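Local structure of cytochrome C-550 (Paracoccus versutus, 2BH4) at residues 10-15 with 19-24; 27-32 with 112-117. The protein is a c-type cytochrome that carries one covalently bound heme c and probably shuttles single electrons between redox partners. The protein carries 1 engineered substitution. All coordinates share one frame; numbering follows the deposited sequence.

Contact 1 (10-15 with 19-24); sequences KEFNKC and HMVQAP. With HEC (heme c), chain B.
His19, Phe12 and Cys15 carry this buried contact beside the heme. The backbone N of His19 donates to Cys15 O at 3.0 Å, a somewhat bent bond (N-H...O 148°); it closes the short loop that sets the histidine against one face of the porphyrin, within reach of the iron. The His19 ring stands edge-on to the heme, and its NE2 binds the iron at 2.0 Å. On the far edge of the imidazole ND1 is hydrogen-bonded to Pro37 O, which probably helps fix the rotation of the ring and strengthens its donation to the metal. Lys100, the engineered residue, supplies the second iron ligand through NZ. Phe12, with CG anti to the backbone N (chi1 -165°), turns its ring toward residues 19-24: CZ lies 3.6 Å from Val21 CG2 and 4.1 Å from His19 CB, while Cys15 CB sits over one face near the rim. An alanine at Phe12 would remove this ring and is likely to leave Val21 CG2 and the CB atoms of Cys15 and His19 without their shared apolar neighbour. Cys15 SG is bonded to heme CAB at 1.8 Å, forming one thioether. Cys15 is the first cysteine and His19 the histidine of the CXXCH heme-attachment motif of c-type cytochromes.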
ATOM      1  N   LYS A  10       9.690 -10.878   5.233  1.00 19.19           N
ATOM      2  CA  LYS A  10       8.989 -12.016   5.833  1.00 20.43           C
ATOM      3  C   LYS A  10       7.542 -11.673   6.176  1.00 21.20           C
ATOM      4  O   LYS A  10       6.652 -12.443   5.857  1.00 20.80           O
ATOM      5  CB  LYS A  10       9.719 -12.525   7.087  1.00 21.27           C
ATOM      6  CG  LYS A  10      11.159 -12.846   6.865  1.00 27.43           C
ATOM      7  CD  LYS A  10      11.700 -13.470   8.131  1.00 27.43           C
ATOM      8  CE  LYS A  10      13.099 -13.086   8.435  1.00 33.81           C
ATOM      9  NZ  LYS A  10      13.357 -13.413   9.864  1.00 33.15           N
ATOM     10  N   GLU A  11       7.308 -10.499   6.765  1.00 19.67           N
ATOM     11  CA  GLU A  11       5.961 -10.080   7.129  1.00 21.30           C
ATOM     12  C   GLU A  11       5.064  -9.902   5.919  1.00 18.44           C
ATOM     13  O   GLU A  11       3.863 -10.075   6.017  1.00 18.71           O
ATOM     14  CB  GLU A  11       5.989  -8.810   7.971  1.00 23.84           C
ATOM     15  CG  GLU A  11       6.370  -9.079   9.397  1.00 31.34           C
ATOM     16  CD  GLU A  11       5.344  -9.953  10.094  1.00 35.83           C
ATOM     17  OE1 GLU A  11       4.179  -9.522  10.205  1.00 33.68           O
ATOM     18  OE2 GLU A  11       5.694 -11.086  10.492  1.00 38.72           O
ATOM     19  N   PHE A  12       5.663  -9.628   4.763  1.00 16.97           N
ATOM     20  CA  PHE A  12       4.933  -9.468   3.524  1.00 17.66           C
ATOM     21  C   PHE A  12       4.253 -10.767   3.111  1.00 16.04           C
ATOM     22  O   PHE A  12       3.383 -10.740   2.243  1.00 16.92           O
ATOM     23  CB  PHE A  12       5.841  -8.917   2.408  1.00 16.44           C
ATOM     24  CG  PHE A  12       5.092  -8.408   1.218  1.00 16.41           C
ATOM     25  CD1 PHE A  12       4.569  -7.127   1.216  1.00 16.22           C
ATOM     26  CD2 PHE A  12       4.871  -9.225   0.124  1.00 16.27           C
ATOM     27  CE1 PHE A  12       3.850  -6.667   0.123  1.00 18.01           C
ATOM     28  CE2 PHE A  12       4.133  -8.787  -0.960  1.00 18.72           C
ATOM     29  CZ  PHE A  12       3.619  -7.516  -0.967  1.00 16.86           C
ATOM     30  N   ASN A  13       4.625 -11.900   3.709  1.00 17.92           N
ATOM     31  CA  ASN A  13       3.862 -13.124   3.457  1.00 19.21           C
ATOM     32  C   ASN A  13       2.371 -12.978   3.834  1.00 18.98           C
ATOM     33  O   ASN A  13       1.526 -13.673   3.284  1.00 21.35           O
ATOM     34  CB  ASN A  13       4.502 -14.341   4.139  1.00 20.80           C
ATOM     35  CG  ASN A  13       5.858 -14.716   3.534  1.00 27.00           C
ATOM     36  OD1 ASN A  13       6.153 -14.447   2.361  1.00 29.89           O
ATOM     37  ND2 ASN A  13       6.701 -15.336   4.357  1.00 32.32           N
ATOM     38  N   LYS A  14       2.048 -12.048   4.723  1.00 17.69           N
ATOM     39  CA  LYS A  14       0.633 -11.725   5.072  1.00 18.03           C
ATOM     40  C   LYS A  14      -0.069 -10.848   4.045  1.00 19.35           C
ATOM     41  O   LYS A  14      -1.283 -10.591   4.183  1.00 21.76           O
ATOM     42  CB  LYS A  14       0.591 -11.008   6.403  1.00 20.43           C
ATOM     43  CG  LYS A  14       0.996 -11.877   7.565  1.00 20.55           C
ATOM     44  CD  LYS A  14       1.164 -11.092   8.833  1.00 24.05           C
ATOM     45  CE  LYS A  14       1.735 -11.985   9.929  1.00 28.15           C
ATOM     46  NZ  LYS A  14       3.144 -12.339   9.661  1.00 36.14           N
ATOM     47  N   CYS A  15       0.700 -10.324   3.086  1.00 15.67           N
ATOM     48  CA  CYS A  15       0.187  -9.456   2.025  1.00 15.15           C
ATOM     49  C   CYS A  15       0.110 -10.125   0.661  1.00 16.74           C
ATOM     50  O   CYS A  15      -0.707  -9.725  -0.181  1.00 15.20           O
ATOM     51  CB  CYS A  15       1.107  -8.237   1.861  1.00 14.34           C
ATOM     52  SG  CYS A  15       1.637  -7.448   3.394  1.00 15.09           S
ATOM     53  N   HIS A  19      -1.414  -9.252  -3.047  1.00 15.17           N
ATOM     54  CA  HIS A  19      -0.516  -8.331  -3.724  1.00 14.55           C
ATOM     55  C   HIS A  19       0.741  -8.995  -4.236  1.00 16.38           C
ATOM     56  O   HIS A  19       1.342  -9.825  -3.549  1.00 19.24           O
ATOM     57  CB  HIS A  19      -0.034  -7.257  -2.740  1.00 14.12           C
ATOM     58  CG  HIS A  19      -1.080  -6.285  -2.283  1.00 13.23           C
ATOM     59  ND1 HIS A  19      -1.469  -5.185  -3.022  1.00 13.21           N
ATOM     60  CD2 HIS A  19      -1.724  -6.181  -1.095  1.00 12.64           C
ATOM     61  CE1 HIS A  19      -2.318  -4.459  -2.315  1.00 12.77           C
ATOM     62  NE2 HIS A  19      -2.491  -5.043  -1.139  1.00 12.49           N
ATOM     63  N   MET A  20       1.198  -8.557  -5.403  1.00 16.07           N
ATOM     64  CA  MET A  20       2.557  -8.883  -5.839  1.00 16.89           C
ATOM     65  C   MET A  20       3.461  -7.672  -5.717  1.00 16.42           C
ATOM     66  O   MET A  20       3.000  -6.554  -5.506  1.00 16.02           O
ATOM     67  CB  MET A  20       2.573  -9.379  -7.277  1.00 19.08           C
ATOM     68  CG  MET A  20       2.306  -8.310  -8.298  1.00 19.80           C
ATOM     69  SD  MET A  20       2.190  -8.944  -9.971  1.00 23.11           S
ATOM     70  CE  MET A  20       0.675  -9.868  -9.876  1.00 21.84           C
ATOM     71  N   VAL A  21       4.757  -7.932  -5.835  1.00 16.67           N
ATOM     72  CA  VAL A  21       5.770  -6.887  -5.994  1.00 16.65           C
ATOM     73  C   VAL A  21       6.529  -7.310  -7.246  1.00 17.40           C
ATOM     74  O   VAL A  21       7.327  -8.264  -7.219  1.00 19.01           O
ATOM     75  CB  VAL A  21       6.701  -6.776  -4.776  1.00 16.50           C
ATOM     76  CG1 VAL A  21       7.743  -5.684  -4.995  1.00 17.86           C
ATOM     77  CG2 VAL A  21       5.885  -6.490  -3.513  1.00 16.38           C
ATOM     78  N   GLN A  22       6.216  -6.643  -8.347  1.00 18.33           N
ATOM     79  CA  GLN A  22       6.773  -6.979  -9.659  1.00 18.77           C
ATOM     80  C   GLN A  22       7.308  -5.726 -10.342  1.00 20.27           C
ATOM     81  O   GLN A  22       6.611  -4.730 -10.487  1.00 20.76           O
ATOM     82  CB  GLN A  22       5.693  -7.639 -10.522  1.00 20.44           C
ATOM     83  CG  GLN A  22       6.224  -8.265 -11.795  1.00 21.03           C
ATOM     84  CD  GLN A  22       5.102  -8.790 -12.670  1.00 21.72           C
ATOM     85  OE1 GLN A  22       4.492  -8.047 -13.440  1.00 26.66           O
ATOM     86  NE2 GLN A  22       4.816 -10.077 -12.543  1.00 27.19           N
ATOM     87  N   ALA A  23       8.562  -5.782 -10.774  1.00 21.21           N
ATOM     88  CA  ALA A  23       9.180  -4.621 -11.407  1.00 23.53           C
ATOM     89  C   ALA A  23       8.597  -4.313 -12.796  1.00 25.37           C
ATOM     90  O   ALA A  23       7.968  -5.179 -13.403  1.00 25.43           O
ATOM     91  CB  ALA A  23      10.677  -4.821 -11.474  1.00 22.82           C
ATOM     92  N   PRO A  24       8.749  -3.062 -13.278  1.00 27.62           N
ATOM     93  CA  PRO A  24       8.190  -2.700 -14.594  1.00 28.17           C
ATOM     94  C   PRO A  24       8.629  -3.600 -15.748  1.00 28.99           C
ATOM     95  O   PRO A  24       7.904  -3.690 -16.748  1.00 29.94           O
ATOM     96  CB  PRO A  24       8.668  -1.258 -14.789  1.00 28.88           C
ATOM     97  CG  PRO A  24       8.799  -0.738 -13.390  1.00 29.47           C
ATOM     98  CD  PRO A  24       9.374  -1.895 -12.627  1.00 28.27           C
TER
HETATM   99 FE   HEC B1123      -3.542  -4.259   0.440  1.00 13.40          FE
HETATM  100  CHA HEC B1123      -4.593  -1.579  -1.364  1.00 13.33           C
HETATM  101  CHB HEC B1123      -0.646  -2.611   1.198  1.00 13.25           C
HETATM  102  CHC HEC B1123      -2.641  -6.787   2.575  1.00 13.10           C
HETATM  103  CHD HEC B1123      -6.091  -6.185  -0.752  1.00 15.35           C
HETATM  104  NA  HEC B1123      -2.782  -2.448   0.001  1.00 13.86           N
HETATM  105  C1A HEC B1123      -3.370  -1.455  -0.751  1.00 12.39           C
HETATM  106  C2A HEC B1123      -2.530  -0.291  -0.805  1.00 12.39           C
HETATM  107  C3A HEC B1123      -1.436  -0.583  -0.084  1.00 12.01           C
HETATM  108  C4A HEC B1123      -1.574  -1.935   0.434  1.00 12.02           C
HETATM  109  CMA HEC B1123      -0.246   0.346   0.167  1.00 13.75           C
HETATM  110  CAA HEC B1123      -2.839   0.984  -1.598  1.00 14.31           C
HETATM  111  CBA HEC B1123      -2.265   0.785  -2.999  1.00 13.93           C
HETATM  112  CGA HEC B1123      -2.504   1.904  -3.985  1.00 14.21           C
HETATM  113  O1A HEC B1123      -2.190   1.684  -5.201  1.00 14.92           O
HETATM  114  O2A HEC B1123      -2.981   3.006  -3.601  1.00 14.17           O
HETATM  115  NB  HEC B1123      -1.941  -4.635   1.657  1.00 12.34           N
HETATM  116  C1B HEC B1123      -0.812  -3.853   1.754  1.00 12.49           C
HETATM  117  C2B HEC B1123       0.118  -4.517   2.642  1.00 12.70           C
HETATM  118  C3B HEC B1123      -0.455  -5.637   3.061  1.00 12.82           C
HETATM  119  C4B HEC B1123      -1.754  -5.763   2.428  1.00 12.23           C
HETATM  120  CMB HEC B1123       1.513  -3.975   2.992  1.00 14.21           C
HETATM  121  CAB HEC B1123       0.126  -6.658   4.060  1.00 15.02           C
HETATM  122  CBB HEC B1123       0.370  -6.149   5.305  1.00 14.11           C
HETATM  123  NC  HEC B1123      -4.207  -6.109   0.834  1.00 14.91           N
HETATM  124  C1C HEC B1123      -3.751  -6.992   1.770  1.00 12.10           C
HETATM  125  C2C HEC B1123      -4.544  -8.200   1.736  1.00 14.05           C
HETATM  126  C3C HEC B1123      -5.510  -8.061   0.820  1.00 15.28           C
HETATM  127  C4C HEC B1123      -5.289  -6.747   0.228  1.00 11.30           C
HETATM  128  CMC HEC B1123      -4.276  -9.414   2.649  1.00 16.06           C
HETATM  129  CAC HEC B1123      -6.622  -9.058   0.387  1.00 17.48           C
HETATM  130  CBC HEC B1123      -7.422  -9.684   1.293  1.00 16.10           C
HETATM  131  ND  HEC B1123      -5.066  -3.946  -0.819  1.00 12.70           N
HETATM  132  C1D HEC B1123      -6.038  -4.879  -1.151  1.00 12.38           C
HETATM  133  C2D HEC B1123      -7.066  -4.242  -1.944  1.00 14.09           C
HETATM  134  C3D HEC B1123      -6.615  -2.839  -2.122  1.00 11.79           C
HETATM  135  C4D HEC B1123      -5.355  -2.703  -1.380  1.00 13.56           C
HETATM  136  CMD HEC B1123      -8.347  -4.837  -2.536  1.00 15.82           C
HETATM  137  CAD HEC B1123      -7.431  -1.758  -2.857  1.00 13.34           C
HETATM  138  CBD HEC B1123      -8.146  -1.018  -1.709  1.00 15.06           C
HETATM  139  CGD HEC B1123      -9.343  -0.186  -2.161  1.00 16.16           C
HETATM  140  O1D HEC B1123      -9.522  -0.016  -3.387  1.00 20.43           O
HETATM  141  O2D HEC B1123     -10.093   0.333  -1.294  1.00 20.67           O

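Contact 2 (27-32 with 112-117); sequences TDIVKG and VAFLAQ
Val30 and Phe114 make the closest approach between residues 27-32 and 112-117, and the meeting is wholly apolar. Val30 sends one methyl, CG2, to the outer end of the phenyl ring, 3.7 Å from CZ and 4.0 Å from CE2 of Phe114. The methyl lies near the ring plane, so it meets the edge and not the pi face. Phe114 reaches this point because its CG is anti to the backbone N (chi1 172°), which extends the ring from the helix toward the loop. Ile29 adds a looser touch: its CG2 is 4.4 Å from Phe114 CZ and comes in obliquely.

A classic beta bulge, in which Ile29 and Val30 both pair with Val21 of strand 21-22, lies behind the two aliphatic side chains, and the chain turns a corner at Ile29. Both residues still direct their CB toward the helix, and their methyls converge on one ring atom, CZ of Phe114.

Other side chains flank the pair. The Phe114 ring meets that of His118 with the planes at about 70°, and its side chain also touches Glu9 of helix 5-11. Val30 packs on Phe12 as well, and Ile29 on His118. Within the helix, regular backbone bonds such as Ala116 N to Val112 O, 2.8 Å, hold the turn that presents Phe114 to the loop.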
ATOM      1  N   THR A  27       9.883  -8.633 -13.810  1.00 26.50           N
ATOM      2  CA  THR A  27      10.570  -9.428 -12.817  1.00 26.12           C
ATOM      3  C   THR A  27       9.799  -9.475 -11.497  1.00 24.48           C
ATOM      4  O   THR A  27       9.527  -8.430 -10.904  1.00 24.41           O
ATOM      5  CB  THR A  27      11.948  -8.819 -12.520  1.00 27.96           C
ATOM      6  OG1 THR A  27      12.652  -8.590 -13.745  1.00 31.35           O
ATOM      7  CG2 THR A  27      12.749  -9.740 -11.666  1.00 31.64           C
ATOM      8  N   ASP A  28       9.484 -10.675 -11.028  1.00 24.57           N
ATOM      9  CA  ASP A  28       8.846 -10.845  -9.728  1.00 24.62           C
ATOM     10  C   ASP A  28       9.870 -10.673  -8.612  1.00 25.08           C
ATOM     11  O   ASP A  28      10.911 -11.330  -8.609  1.00 28.27           O
ATOM     12  CB  ASP A  28       8.200 -12.229  -9.572  1.00 26.10           C
ATOM     13  CG  ASP A  28       6.869 -12.356 -10.284  1.00 28.83           C
ATOM     14  OD1 ASP A  28       6.129 -11.355 -10.418  1.00 29.74           O
ATOM     15  OD2 ASP A  28       6.535 -13.509 -10.666  1.00 35.54           O
ATOM     16  N   ILE A  29       9.595  -9.747  -7.702  1.00 22.77           N
ATOM     17  CA  ILE A  29      10.325  -9.658  -6.436  1.00 22.07           C
ATOM     18  C   ILE A  29       9.613 -10.572  -5.461  1.00 21.41           C
ATOM     19  O   ILE A  29      10.242 -11.396  -4.783  1.00 23.03           O
ATOM     20  CB  ILE A  29      10.316  -8.232  -5.884  1.00 22.42           C
ATOM     21  CG1 ILE A  29      10.884  -7.263  -6.921  1.00 27.62           C
ATOM     22  CG2 ILE A  29      11.027  -8.154  -4.538  1.00 22.30           C
ATOM     23  CD1 ILE A  29      12.179  -7.625  -7.454  1.00 29.97           C
ATOM     24  N   VAL A  30       8.293 -10.388  -5.372  1.00 20.48           N
ATOM     25  CA  VAL A  30       7.434 -11.309  -4.643  1.00 20.76           C
ATOM     26  C   VAL A  30       6.287 -11.690  -5.552  1.00 22.65           C
ATOM     27  O   VAL A  30       5.490 -10.843  -5.924  1.00 21.48           O
ATOM     28  CB  VAL A  30       6.846 -10.689  -3.346  1.00 21.54           C
ATOM     29  CG1 VAL A  30       6.013 -11.722  -2.598  1.00 23.38           C
ATOM     30  CG2 VAL A  30       7.967 -10.169  -2.459  1.00 24.34           C
ATOM     31  N   LYS A  31       6.234 -12.961  -5.926  1.00 21.97           N
ATOM     32  CA  LYS A  31       5.107 -13.484  -6.661  1.00 21.85           C
ATOM     33  C   LYS A  31       3.904 -13.442  -5.727  1.00 21.44           C
ATOM     34  O   LYS A  31       3.987 -13.868  -4.567  1.00 22.22           O
ATOM     35  CB  LYS A  31       5.392 -14.925  -7.091  1.00 23.72           C
ATOM     36  CG  LYS A  31       4.275 -15.615  -7.869  1.00 28.16           C
ATOM     37  CD  LYS A  31       4.603 -15.810  -9.338  1.00 35.29           C
ATOM     38  CE  LYS A  31       3.835 -16.996  -9.927  1.00 36.26           C
ATOM     39  NZ  LYS A  31       2.469 -17.153  -9.353  1.00 41.52           N
ATOM     40  N   GLY A  32       2.789 -12.923  -6.225  1.00 19.82           N
ATOM     41  CA  GLY A  32       1.632 -12.752  -5.386  1.00 19.26           C
ATOM     42  C   GLY A  32       0.370 -12.616  -6.192  1.00 19.28           C
ATOM     43  O   GLY A  32       0.393 -12.725  -7.420  1.00 20.75           O
ATOM     44  N   VAL A 112       6.932  -1.614   5.597  1.00 15.35           N
ATOM     45  CA  VAL A 112       7.062  -0.393   4.807  1.00 15.83           C
ATOM     46  C   VAL A 112       8.518  -0.187   4.329  1.00 15.75           C
ATOM     47  O   VAL A 112       8.761   0.288   3.218  1.00 16.16           O
ATOM     48  CB  VAL A 112       6.466   0.822   5.529  1.00 16.52           C
ATOM     49  CG1 VAL A 112       6.771   2.120   4.787  1.00 18.95           C
ATOM     50  CG2 VAL A 112       4.935   0.636   5.694  1.00 17.77           C
ATOM     51  N   ALA A 113       9.497  -0.537   5.160  1.00 15.14           N
ATOM     52  CA  ALA A 113      10.909  -0.505   4.742  1.00 15.10           C
ATOM     53  C   ALA A 113      11.173  -1.446   3.564  1.00 14.90           C
ATOM     54  O   ALA A 113      11.963  -1.140   2.658  1.00 16.33           O
ATOM     55  CB  ALA A 113      11.815  -0.865   5.915  1.00 15.22           C
ATOM     56  N   PHE A 114      10.510  -2.604   3.583  1.00 14.60           N
ATOM     57  CA  PHE A 114      10.625  -3.551   2.477  1.00 15.27           C
ATOM     58  C   PHE A 114      10.013  -2.915   1.222  1.00 15.28           C
ATOM     59  O   PHE A 114      10.581  -2.981   0.129  1.00 15.18           O
ATOM     60  CB  PHE A 114       9.963  -4.880   2.842  1.00 15.71           C
ATOM     61  CG  PHE A 114       9.877  -5.846   1.704  1.00 15.94           C
ATOM     62  CD1 PHE A 114      11.015  -6.439   1.188  1.00 16.02           C
ATOM     63  CD2 PHE A 114       8.645  -6.186   1.164  1.00 16.62           C
ATOM     64  CE1 PHE A 114      10.933  -7.323   0.125  1.00 20.44           C
ATOM     65  CE2 PHE A 114       8.557  -7.083   0.094  1.00 16.98           C
ATOM     66  CZ  PHE A 114       9.696  -7.643  -0.422  1.00 19.26           C
ATOM     67  N   LEU A 115       8.844  -2.292   1.364  1.00 14.79           N
ATOM     68  CA  LEU A 115       8.222  -1.618   0.206  1.00 14.94           C
ATOM     69  C   LEU A 115       9.112  -0.492  -0.325  1.00 14.34           C
ATOM     70  O   LEU A 115       9.217  -0.290  -1.536  1.00 15.74           O
ATOM     71  CB  LEU A 115       6.859  -1.079   0.581  1.00 15.96           C
ATOM     72  CG  LEU A 115       5.796  -2.122   0.938  1.00 18.85           C
ATOM     73  CD1 LEU A 115       4.555  -1.399   1.422  1.00 22.35           C
ATOM     74  CD2 LEU A 115       5.519  -3.047  -0.197  1.00 21.75           C
ATOM     75  N   ALA A 116       9.768   0.233   0.579  1.00 13.82           N
ATOM     76  CA  ALA A 116      10.665   1.320   0.181  1.00 14.56           C
ATOM     77  C   ALA A 116      11.897   0.789  -0.555  1.00 14.59           C
ATOM     78  O   ALA A 116      12.376   1.391  -1.502  1.00 15.03           O
ATOM     79  CB  ALA A 116      11.064   2.143   1.378  1.00 15.92           C
ATOM     80  N   GLN A 117      12.415  -0.346  -0.104  1.00 15.15           N
ATOM     81  CA  GLN A 117      13.541  -0.990  -0.786  1.00 15.26           C
ATOM     82  C   GLN A 117      13.201  -1.273  -2.243  1.00 14.56           C
ATOM     83  O   GLN A 117      14.040  -1.133  -3.130  1.00 17.10           O
ATOM     84  CB  GLN A 117      13.874  -2.279  -0.046  1.00 16.51           C
ATOM     85  CG  GLN A 117      14.970  -3.115  -0.593  1.00 18.83           C
ATOM     86  CD  GLN A 117      15.234  -4.303   0.308  1.00 17.79           C
ATOM     87  OE1 GLN A 117      16.311  -4.432   0.902  1.00 25.77           O
ATOM     88  NE2 GLN A 117      14.224  -5.131   0.478  1.00 21.50           N
TER

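Contact 1 closes before contact 2 opens along the chain, and their centres lie only about 5 Å apart on the same side of the molecule. Strand 21-22 joins them directly: Val21 O and Ile29 N, 2.8 Å apart, probably form a hydrogen bond, as do Gln22 NE2 and Asp28 OD1. Phe12 of contact 1 touches Val111 and Leu115 of helix 108-117, the helix that carries the second segment of contact 2. The heme-attachment segment, the loop after it and the N- and C-terminal helices thus meet in one region of the cytochrome c fold, linking the histidine side of the heme to the C-terminal helix.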